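PDB 3OO8: ABC transporter binding protein AcbH from Actinoplanes, which binds beta-D-galactopyranose as the extracellular solute receptor of an ABC transporter, with an exclusive preference for that sugar. Local coordinates for residues T87-Q95 with Q369-P377; L134-W142 with F331-L341. The protein carries 2 engineered substitutions. All coordinates share one frame; numbering follows the deposited sequence.

Interaction 1. Residues T87-Q95 with Q369-P377. Engineered in segment 369-377: Glu372 (natural residue Asp).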
loop_
_atom_site.group_PDB
_atom_site.type_symbol
_atom_site.label_atom_id
_atom_site.label_comp_id
_atom_site.label_asym_id
_atom_site.label_seq_id
_atom_site.Cartn_x
_atom_site.Cartn_y
_atom_site.Cartn_z
ATOM N N THR A 87 5.048 -2.830 16.284
ATOM C CA THR A 87 4.692 -2.889 14.899
ATOM C C THR A 87 3.766 -1.754 14.489
ATOM O O THR A 87 2.795 -1.469 15.180
ATOM C CB THR A 87 3.872 -4.157 14.659
ATOM O OG1 THR A 87 2.807 -4.253 15.626
ATOM C CG2 THR A 87 4.778 -5.395 14.782
ATOM N N TRP A 88 4.045 -1.121 13.356
ATOM C CA TRP A 88 3.092 -0.142 12.836
ATOM C C TRP A 88 3.274 -0.069 11.317
ATOM O O TRP A 88 3.741 -1.018 10.702
ATOM C CB TRP A 88 3.226 1.238 13.540
ATOM C CG TRP A 88 2.001 2.087 13.306
ATOM C CD1 TRP A 88 1.938 3.301 12.668
ATOM C CD2 TRP A 88 0.654 1.751 13.663
ATOM N NE1 TRP A 88 0.633 3.727 12.604
ATOM C CE2 TRP A 88 -0.177 2.799 13.196
ATOM C CE3 TRP A 88 0.062 0.660 14.307
ATOM C CZ2 TRP A 88 -1.573 2.776 13.354
ATOM C CZ3 TRP A 88 -1.345 0.659 14.492
ATOM C CH2 TRP A 88 -2.123 1.710 14.006
ATOM N N PHE A 89 2.945 1.059 10.701
ATOM C CA PHE A 89 3.089 1.159 9.239
ATOM C C PHE A 89 3.076 2.629 8.838
ATOM O O PHE A 89 2.631 3.499 9.605
ATOM C CB PHE A 89 1.935 0.400 8.564
ATOM C CG PHE A 89 0.584 0.683 9.179
ATOM C CD1 PHE A 89 -0.175 1.801 8.802
ATOM C CD2 PHE A 89 0.060 -0.184 10.125
ATOM C CE1 PHE A 89 -1.428 2.038 9.362
ATOM C CE2 PHE A 89 -1.174 0.059 10.694
ATOM C CZ PHE A 89 -1.912 1.163 10.330
ATOM N N ALA A 90 3.576 2.905 7.640
ATOM C CA ALA A 90 3.628 4.262 7.126
ATOM C C ALA A 90 2.227 4.861 6.947
ATOM O O ALA A 90 1.225 4.140 6.789
ATOM C CB ALA A 90 4.442 4.306 5.799
ATOM N N GLY A 91 2.166 6.189 6.966
ATOM C CA GLY A 91 0.913 6.858 6.613
ATOM C C GLY A 91 0.518 7.938 7.584
ATOM O O GLY A 91 1.361 8.487 8.329
ATOM N N TYR A 92 -0.775 8.276 7.519
ATOM C CA TYR A 92 -1.302 9.387 8.293
ATOM C C TYR A 92 -1.093 9.240 9.790
ATOM O O TYR A 92 -0.627 10.176 10.447
ATOM C CB TYR A 92 -2.792 9.537 7.979
ATOM C CG TYR A 92 -3.405 10.788 8.573
ATOM C CD1 TYR A 92 -3.555 11.935 7.789
ATOM C CD2 TYR A 92 -3.783 10.835 9.906
ATOM C CE1 TYR A 92 -4.129 13.098 8.302
ATOM C CE2 TYR A 92 -4.335 12.004 10.445
ATOM C CZ TYR A 92 -4.505 13.118 9.632
ATOM O OH TYR A 92 -5.051 14.277 10.168
ATOM N N ARG A 93 -1.416 8.065 10.314
ATOM C CA ARG A 93 -1.338 7.848 11.769
ATOM C C ARG A 93 0.095 7.901 12.303
ATOM O O ARG A 93 0.363 8.510 13.363
ATOM C CB ARG A 93 -2.092 6.588 12.147
ATOM C CG ARG A 93 -3.591 6.795 11.967
ATOM C CD ARG A 93 -4.378 5.955 12.931
ATOM N NE ARG A 93 -4.678 4.641 12.367
ATOM C CZ ARG A 93 -5.337 3.694 13.023
ATOM N NH1 ARG A 93 -5.588 2.530 12.432
ATOM N NH2 ARG A 93 -5.734 3.917 14.272
ATOM N N LEU A 94 1.042 7.341 11.547
ATOM C CA LEU A 94 2.448 7.449 11.946
ATOM C C LEU A 94 2.770 8.922 12.140
ATOM O O LEU A 94 3.364 9.320 13.153
ATOM C CB LEU A 94 3.368 6.922 10.837
ATOM C CG LEU A 94 4.882 7.143 11.036
ATOM C CD1 LEU A 94 5.351 6.322 12.245
ATOM C CD2 LEU A 94 5.667 6.702 9.787
ATOM N N GLN A 95 2.423 9.735 11.142
ATOM C CA GLN A 95 2.752 11.157 11.243
ATOM C C GLN A 95 1.975 11.868 12.353
ATOM O O GLN A 95 2.508 12.786 12.980
ATOM C CB GLN A 95 2.609 11.862 9.889
ATOM C CG GLN A 95 3.601 11.303 8.849
ATOM C CD GLN A 95 3.752 12.155 7.638
ATOM O OE1 GLN A 95 2.771 12.671 7.110
ATOM N NE2 GLN A 95 4.997 12.343 7.192
ATOM N N GLN A 369 0.403 4.888 0.420
ATOM C CA GLN A 369 0.203 3.742 1.314
ATOM C C GLN A 369 -1.211 3.181 1.248
ATOM O O GLN A 369 -1.582 2.411 2.140
ATOM C CB GLN A 369 0.407 4.215 2.752
ATOM C CG GLN A 369 1.791 4.816 3.008
ATOM C CD GLN A 369 2.919 3.843 2.637
ATOM O OE1 GLN A 369 2.904 2.681 3.031
ATOM N NE2 GLN A 369 3.924 4.334 1.916
ATOM N N PHE A 370 -1.942 3.562 0.192
ATOM C CA PHE A 370 -3.384 3.242 -0.015
ATOM C C PHE A 370 -4.233 4.211 0.794
ATOM O O PHE A 370 -3.844 4.630 1.875
ATOM C CB PHE A 370 -3.718 1.772 0.289
ATOM C CG PHE A 370 -5.119 1.373 -0.120
ATOM C CD1 PHE A 370 -5.473 1.230 -1.464
ATOM C CD2 PHE A 370 -6.063 1.096 0.860
ATOM C CE1 PHE A 370 -6.775 0.838 -1.819
ATOM C CE2 PHE A 370 -7.355 0.705 0.498
ATOM C CZ PHE A 370 -7.697 0.582 -0.837
ATOM N N MET A 371 -5.384 4.588 0.251
ATOM C CA MET A 371 -6.192 5.628 0.904
ATOM C C MET A 371 -6.493 5.353 2.371
ATOM O O MET A 371 -6.463 6.266 3.197
ATOM C CB MET A 371 -7.488 5.865 0.124
ATOM C CG MET A 371 -8.229 7.095 0.675
ATOM S SD MET A 371 -9.859 7.339 -0.093
ATOM C CE MET A 371 -9.400 7.682 -1.800
ATOM N N GLU A 372 -6.751 4.098 2.712
ATOM C CA GLU A 372 -7.057 3.751 4.100
ATOM C C GLU A 372 -5.957 4.059 5.123
ATOM O O GLU A 372 -6.243 4.157 6.332
ATOM C CB GLU A 372 -7.434 2.285 4.185
ATOM C CG GLU A 372 -8.747 2.001 3.528
ATOM C CD GLU A 372 -9.868 1.856 4.503
ATOM O OE1 GLU A 372 -9.903 2.592 5.533
ATOM O OE2 GLU A 372 -10.705 0.966 4.220
ATOM N N ARG A 373 -4.719 4.187 4.652
ATOM C CA ARG A 373 -3.594 4.501 5.528
ATOM C C ARG A 373 -3.097 5.912 5.314
ATOM O O ARG A 373 -2.461 6.479 6.211
ATOM C CB ARG A 373 -2.446 3.505 5.285
ATOM C CG ARG A 373 -2.789 2.097 5.707
ATOM C CD ARG A 373 -1.593 1.183 5.462
ATOM N NE ARG A 373 -1.797 -0.142 6.053
ATOM C CZ ARG A 373 -0.822 -1.047 6.181
ATOM N NH1 ARG A 373 0.392 -0.747 5.775
ATOM N NH2 ARG A 373 -1.053 -2.230 6.747
ATOM N N ASP A 374 -3.391 6.518 4.162
ATOM C CA ASP A 374 -2.886 7.882 3.933
ATOM C C ASP A 374 -3.783 8.990 4.491
ATOM O O ASP A 374 -3.338 10.134 4.643
ATOM C CB ASP A 374 -2.613 8.144 2.439
ATOM C CG ASP A 374 -1.282 7.561 1.979
ATOM O OD1 ASP A 374 -0.291 7.720 2.740
ATOM O OD2 ASP A 374 -1.247 7.047 0.845
ATOM N N THR A 375 -5.042 8.666 4.738
ATOM C CA THR A 375 -5.962 9.623 5.361
ATOM C C THR A 375 -6.460 9.003 6.657
ATOM O O THR A 375 -6.062 7.885 7.028
ATOM C CB THR A 375 -7.139 10.027 4.416
ATOM O OG1 THR A 375 -7.821 11.166 4.972
ATOM C CG2 THR A 375 -8.130 8.882 4.206
ATOM N N VAL A 376 -7.304 9.721 7.391
ATOM C CA VAL A 376 -7.867 9.087 8.576
ATOM C C VAL A 376 -8.971 8.100 8.239
ATOM O O VAL A 376 -9.664 8.229 7.225
ATOM C CB VAL A 376 -8.344 10.087 9.639
ATOM C CG1 VAL A 376 -7.299 11.176 9.865
ATOM C CG2 VAL A 376 -9.651 10.694 9.229
ATOM N N PRO A 377 -9.150 7.081 9.086
ATOM C CA PRO A 377 -10.136 6.066 8.767
ATOM C C PRO A 377 -11.535 6.575 8.432
ATOM O O PRO A 377 -12.167 6.065 7.502
ATOM C CB PRO A 377 -10.132 5.190 10.017
ATOM C CG PRO A 377 -8.687 5.260 10.458
ATOM C CD PRO A 377 -8.281 6.680 10.217
HETATM O O HOH W 1 1.461 1.863 5.242
HETATM O O HOH W 2 -2.219 5.628 8.792
#
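Arg373 lays its guanidinium flat on the ring of Phe89. The two planes are 19° apart, and Arg373 CZ sits 4.1 Å from the Phe89 ring centroid, over the face, a stacked cation-pi pair. The chain is extended from CG to NE, which carries CG and CD along the Phe89 ring at CD1 and CE1. Phe89 CG stands between the backbone N and the carbonyl carbon (chi1 45°), which presents one ring face to the arginine. The opposite face is taken by the indole of Trp88. Arg373 NH1 also forms a salt bridge with Asp301 OD1. A lysine in its place has no flat group to lay on the ring, and would probably leave this face of Phe89 less fully packed and the bond to Asp301 weaker.

One hydrogen bond ties the two backbones together directly. Tyr92 N, in the first turn of helix 92-99, donates to Arg373 O at 2.8 Å in a nearly straight bond. Gly91 is the N-cap of that helix, and a side chain there would clash with Arg373 O. Two waters add bridges. One donates to Arg373 O and accepts from Arg93 N. The other accepts a hydrogen bond from Arg373 NH1 at 2.9 Å and lies 2.8 Å from both Ala90 O and Gln369 OE1. Gln369 OE1 also accepts from Thr300 N.

The contact belongs to the sugar site of a class 2 solute-binding protein fold. Arg93, Arg373 and position 372 bind beta-D-galactose; Glu372 is an engineered replacement of Asp. No galactose is bound to this chain; Arg373 NE bonds a glycerol, probably from the crystallisation liquor.

Side-chain packing adds to this. Val376 CG1 is modelled over one face of Tyr92 but too close, so that detail is doubtful. The polar Asp374 O lies at the ring edge, near its plane. Ala90 CB packs on Gln369 CD at 3.5 Å.

Interaction 2. Residues L134-W142 with F331-L341; sequences LVPLYNYPW and FLKTDHWDVGL
A short antiparallel beta pairing adds residues 339-340 to the long strand 134-147 of the main sheet. Its hydrogen-bonded pair is Asn139 with Val339. Asn139 N donates to Val339 O at 2.9 Å, and Val339 N returns a bond to Asn139 O at 2.8 Å. The first donor is tilted 23° from the carbonyl plane. Around the pair, Gly340 CA makes a CA-H...O contact with Leu137 O.

Aromatic and apolar groups pack beside it. The rings of Tyr138 and Phe331 are almost parallel, at 2°, but slid apart with centroids 5.5 Å from each other. Leu137 CD2 sits over one face of Phe331, 4.0 Å from the ring centroid. Phe331, in helix 325-332, has CG anti to the backbone N (chi1 -179°), which brings its ring to both residues. On another side, Leu341 CD1 rests 3.6 Å from Asn139 ND2, and Leu341 CD2 touches Pro136 CB.

The carboxylate of Asp338 meets the rings of Tyr138 and Tyr140. Asp338 OD1 comes 3.4 Å from Tyr140 CD2. The backbone N of Trp337 and that of Asp338 both donate to Asp335 OD1, an Asx turn extended to an Asx motif that shapes the loop before the strand.

The polar ends of the two central side chains are held from outside: Tyr138 OH by Asp301 and Tyr36, Asn139 ND2 by Thr300. A water links Asn139 OD1 to Gly340 O. Leu137 O is buried without a hydrogen-bonding partner, so this end of the pairing relies on the CA-H...O contact and on side-chain packing.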
loop_
_atom_site.group_PDB
_atom_site.type_symbol
_atom_site.label_atom_id
_atom_site.label_comp_id
_atom_site.label_asym_id
_atom_site.label_seq_id
_atom_site.Cartn_x
_atom_site.Cartn_y
_atom_site.Cartn_z
ATOM N N LEU A 134 10.074 5.667 11.714
ATOM C CA LEU A 134 9.766 4.293 11.326
ATOM C C LEU A 134 10.992 3.597 10.748
ATOM O O LEU A 134 11.784 4.224 10.027
ATOM C CB LEU A 134 8.690 4.313 10.228
ATOM C CG LEU A 134 8.083 2.956 9.770
ATOM C CD1 LEU A 134 6.891 2.581 10.650
ATOM C CD2 LEU A 134 7.700 2.953 8.286
ATOM N N VAL A 135 11.102 2.281 10.994
ATOM C CA VAL A 135 12.001 1.447 10.175
ATOM C C VAL A 135 11.111 0.529 9.349
ATOM O O VAL A 135 10.388 -0.269 9.942
ATOM C CB VAL A 135 12.917 0.537 10.970
ATOM C CG1 VAL A 135 13.703 -0.341 9.973
ATOM C CG2 VAL A 135 13.899 1.365 11.791
ATOM N N PRO A 136 11.147 0.667 8.023
ATOM C CA PRO A 136 10.216 -0.183 7.245
ATOM C C PRO A 136 10.792 -1.566 7.012
ATOM O O PRO A 136 12.016 -1.750 7.097
ATOM C CB PRO A 136 10.134 0.570 5.909
ATOM C CG PRO A 136 11.438 1.203 5.737
ATOM C CD PRO A 136 11.904 1.577 7.135
ATOM N N LEU A 137 9.921 -2.520 6.684
ATOM C CA LEU A 137 10.352 -3.910 6.467
ATOM C C LEU A 137 9.984 -4.409 5.078
ATOM O O LEU A 137 10.848 -4.940 4.376
ATOM C CB LEU A 137 9.767 -4.854 7.546
ATOM C CG LEU A 137 10.466 -6.224 7.572
ATOM C CD1 LEU A 137 11.935 -6.107 8.005
ATOM C CD2 LEU A 137 9.673 -7.148 8.510
ATOM N N TYR A 138 8.720 -4.256 4.661
ATOM C CA TYR A 138 8.269 -4.794 3.373
ATOM C C TYR A 138 7.043 -4.015 2.883
ATOM O O TYR A 138 6.379 -3.318 3.652
ATOM C CB TYR A 138 7.888 -6.298 3.454
ATOM C CG TYR A 138 6.855 -6.551 4.533
ATOM C CD1 TYR A 138 5.501 -6.258 4.303
ATOM C CD2 TYR A 138 7.245 -6.970 5.814
ATOM C CE1 TYR A 138 4.537 -6.393 5.332
ATOM C CE2 TYR A 138 6.308 -7.074 6.852
ATOM C CZ TYR A 138 4.972 -6.796 6.597
ATOM O OH TYR A 138 4.079 -6.911 7.629
ATOM N N ASN A 139 6.774 -4.159 1.597
ATOM C CA ASN A 139 5.555 -3.623 0.970
ATOM C C ASN A 139 5.086 -4.530 -0.164
ATOM O O ASN A 139 5.708 -5.570 -0.421
ATOM C CB ASN A 139 5.674 -2.129 0.604
ATOM C CG ASN A 139 6.872 -1.803 -0.271
ATOM O OD1 ASN A 139 7.408 -2.660 -0.985
ATOM N ND2 ASN A 139 7.288 -0.527 -0.231
ATOM N N TYR A 140 4.021 -4.141 -0.874
ATOM C CA TYR A 140 3.557 -4.905 -2.055
ATOM C C TYR A 140 2.849 -3.898 -2.954
ATOM O O TYR A 140 2.355 -2.890 -2.474
ATOM C CB TYR A 140 2.610 -6.044 -1.660
ATOM C CG TYR A 140 1.316 -5.535 -1.099
ATOM C CD1 TYR A 140 0.239 -5.269 -1.945
ATOM C CD2 TYR A 140 1.175 -5.309 0.265
ATOM C CE1 TYR A 140 -0.952 -4.773 -1.418
ATOM C CE2 TYR A 140 -0.007 -4.819 0.779
ATOM C CZ TYR A 140 -1.049 -4.562 -0.072
ATOM O OH TYR A 140 -2.264 -4.064 0.397
ATOM N N PRO A 141 2.755 -4.209 -4.247
ATOM C CA PRO A 141 2.261 -3.219 -5.212
ATOM C C PRO A 141 0.794 -3.319 -5.607
ATOM O O PRO A 141 0.190 -4.391 -5.543
ATOM C CB PRO A 141 3.120 -3.520 -6.440
ATOM C CG PRO A 141 3.223 -5.065 -6.385
ATOM C CD PRO A 141 3.379 -5.380 -4.904
ATOM N N TRP A 142 0.251 -2.165 -5.998
ATOM C CA TRP A 142 -1.078 -2.055 -6.626
ATOM C C TRP A 142 -0.794 -1.753 -8.092
ATOM O O TRP A 142 -0.376 -0.655 -8.440
ATOM C CB TRP A 142 -1.883 -0.919 -5.988
ATOM C CG TRP A 142 -2.655 -1.374 -4.792
ATOM C CD1 TRP A 142 -2.158 -1.786 -3.567
ATOM C CD2 TRP A 142 -4.075 -1.488 -4.713
ATOM N NE1 TRP A 142 -3.207 -2.130 -2.728
ATOM C CE2 TRP A 142 -4.382 -1.994 -3.427
ATOM C CE3 TRP A 142 -5.116 -1.209 -5.610
ATOM C CZ2 TRP A 142 -5.702 -2.184 -3.000
ATOM C CZ3 TRP A 142 -6.444 -1.441 -5.185
ATOM C CH2 TRP A 142 -6.703 -1.930 -3.911
ATOM N N PHE A 331 12.448 -12.669 7.516
ATOM C CA PHE A 331 11.010 -12.546 7.792
ATOM C C PHE A 331 10.152 -13.011 6.620
ATOM O O PHE A 331 9.051 -13.580 6.771
ATOM C CB PHE A 331 10.658 -11.087 8.128
ATOM C CG PHE A 331 9.219 -10.896 8.441
ATOM C CD1 PHE A 331 8.745 -11.203 9.705
ATOM C CD2 PHE A 331 8.310 -10.450 7.469
ATOM C CE1 PHE A 331 7.398 -11.045 10.009
ATOM C CE2 PHE A 331 6.986 -10.298 7.784
ATOM C CZ PHE A 331 6.520 -10.594 9.046
ATOM N N LEU A 332 10.631 -12.721 5.404
ATOM C CA LEU A 332 9.834 -12.991 4.213
ATOM C C LEU A 332 9.920 -14.411 3.631
ATOM O O LEU A 332 9.237 -14.717 2.662
ATOM C CB LEU A 332 10.147 -11.951 3.116
ATOM C CG LEU A 332 9.763 -10.509 3.516
ATOM C CD1 LEU A 332 10.355 -9.582 2.450
ATOM C CD2 LEU A 332 8.243 -10.370 3.550
ATOM N N LYS A 333 10.706 -15.287 4.252
ATOM C CA LYS A 333 10.857 -16.658 3.711
ATOM C C LYS A 333 9.531 -17.328 3.369
ATOM O O LYS A 333 9.401 -17.966 2.311
ATOM C CB LYS A 333 11.634 -17.538 4.702
ATOM C CG LYS A 333 13.101 -17.205 4.811
ATOM C CD LYS A 333 13.821 -18.286 5.662
ATOM C CE LYS A 333 13.244 -18.357 7.089
ATOM N NZ LYS A 333 13.657 -17.261 8.038
ATOM N N THR A 334 8.548 -17.195 4.256
ATOM C CA THR A 334 7.256 -17.841 4.063
ATOM C C THR A 334 6.160 -16.887 3.572
ATOM O O THR A 334 5.002 -17.273 3.532
ATOM C CB THR A 334 6.743 -18.492 5.371
ATOM O OG1 THR A 334 6.584 -17.500 6.406
ATOM C CG2 THR A 334 7.685 -19.575 5.862
ATOM N N ASP A 335 6.529 -15.671 3.185
ATOM C CA ASP A 335 5.579 -14.670 2.699
ATOM C C ASP A 335 5.708 -14.652 1.173
ATOM O O ASP A 335 6.777 -14.364 0.653
ATOM C CB ASP A 335 5.968 -13.299 3.268
ATOM C CG ASP A 335 4.950 -12.180 2.929
ATOM O OD1 ASP A 335 4.426 -12.133 1.794
ATOM O OD2 ASP A 335 4.722 -11.306 3.801
ATOM N N HIS A 336 4.631 -14.958 0.461
ATOM C CA HIS A 336 4.724 -15.067 -0.978
ATOM C C HIS A 336 4.473 -13.811 -1.797
ATOM O O HIS A 336 4.643 -13.851 -3.013
ATOM C CB HIS A 336 3.792 -16.180 -1.469
ATOM C CG HIS A 336 4.090 -17.517 -0.863
ATOM N ND1 HIS A 336 5.314 -18.134 -0.999
ATOM C CD2 HIS A 336 3.326 -18.351 -0.117
ATOM C CE1 HIS A 336 5.293 -19.291 -0.359
ATOM N NE2 HIS A 336 4.098 -19.447 0.181
ATOM N N TRP A 337 4.081 -12.701 -1.161
ATOM C CA TRP A 337 3.707 -11.501 -1.930
ATOM C C TRP A 337 4.450 -10.235 -1.518
ATOM O O TRP A 337 4.798 -9.433 -2.368
ATOM C CB TRP A 337 2.192 -11.263 -1.937
ATOM C CG TRP A 337 1.494 -12.553 -2.236
ATOM C CD1 TRP A 337 0.742 -13.271 -1.363
ATOM C CD2 TRP A 337 1.597 -13.344 -3.435
ATOM N NE1 TRP A 337 0.328 -14.451 -1.954
ATOM C CE2 TRP A 337 0.843 -14.517 -3.223
ATOM C CE3 TRP A 337 2.232 -13.166 -4.664
ATOM C CZ2 TRP A 337 0.708 -15.500 -4.197
ATOM C CZ3 TRP A 337 2.100 -14.162 -5.638
ATOM C CH2 TRP A 337 1.347 -15.300 -5.395
ATOM N N ASP A 338 4.638 -10.037 -0.227
ATOM C CA ASP A 338 5.377 -8.859 0.228
ATOM C C ASP A 338 6.854 -8.922 -0.170
ATOM O O ASP A 338 7.450 -10.001 -0.284
ATOM C CB ASP A 338 5.293 -8.763 1.746
ATOM C CG ASP A 338 3.874 -8.546 2.241
ATOM O OD1 ASP A 338 3.232 -7.595 1.772
ATOM O OD2 ASP A 338 3.405 -9.305 3.110
ATOM N N VAL A 339 7.448 -7.753 -0.366
ATOM C CA VAL A 339 8.868 -7.668 -0.718
ATOM C C VAL A 339 9.590 -6.610 0.110
ATOM O O VAL A 339 9.048 -5.536 0.448
ATOM C CB VAL A 339 9.094 -7.396 -2.246
ATOM C CG1 VAL A 339 8.516 -8.570 -3.085
ATOM C CG2 VAL A 339 8.374 -6.095 -2.666
ATOM N N GLY A 340 10.823 -6.950 0.450
ATOM C CA GLY A 340 11.694 -6.034 1.195
ATOM C C GLY A 340 11.997 -4.729 0.457
ATOM O O GLY A 340 12.057 -4.698 -0.776
ATOM N N LEU A 341 12.271 -3.676 1.230
ATOM C CA LEU A 341 12.627 -2.370 0.653
ATOM C C LEU A 341 14.129 -2.165 0.523
ATOM O O LEU A 341 14.563 -1.201 -0.123
ATOM C CB LEU A 341 12.076 -1.192 1.476
ATOM C CG LEU A 341 10.588 -0.902 1.329
ATOM C CD1 LEU A 341 9.730 -1.930 2.067
ATOM C CD2 LEU A 341 10.310 0.524 1.866
HETATM O O HOH W 3 10.001 -2.837 -1.923
#

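The centres of interactions 1 and 2 lie about 16 Å apart, and both reach the same mixed sheet. Along the chain the order is 87-95, 134-142, 331-341, 369-377, so the second pair falls wholly between the ends of the first. Strands 85-89 and 134-147 both run antiparallel to strand 301-304, whose Asp301 bonds Arg373 in one contact and Tyr138 in the other. The contacts also touch directly: Leu134 packs on Leu94, and Trp142 stacks on Phe370. Interaction 1 contributes Arg93, Arg373 and the engineered position 372 to the galactose site, and 134-142 contributes Trp142. Distant parts of the chain thus converge on one sugar pocket.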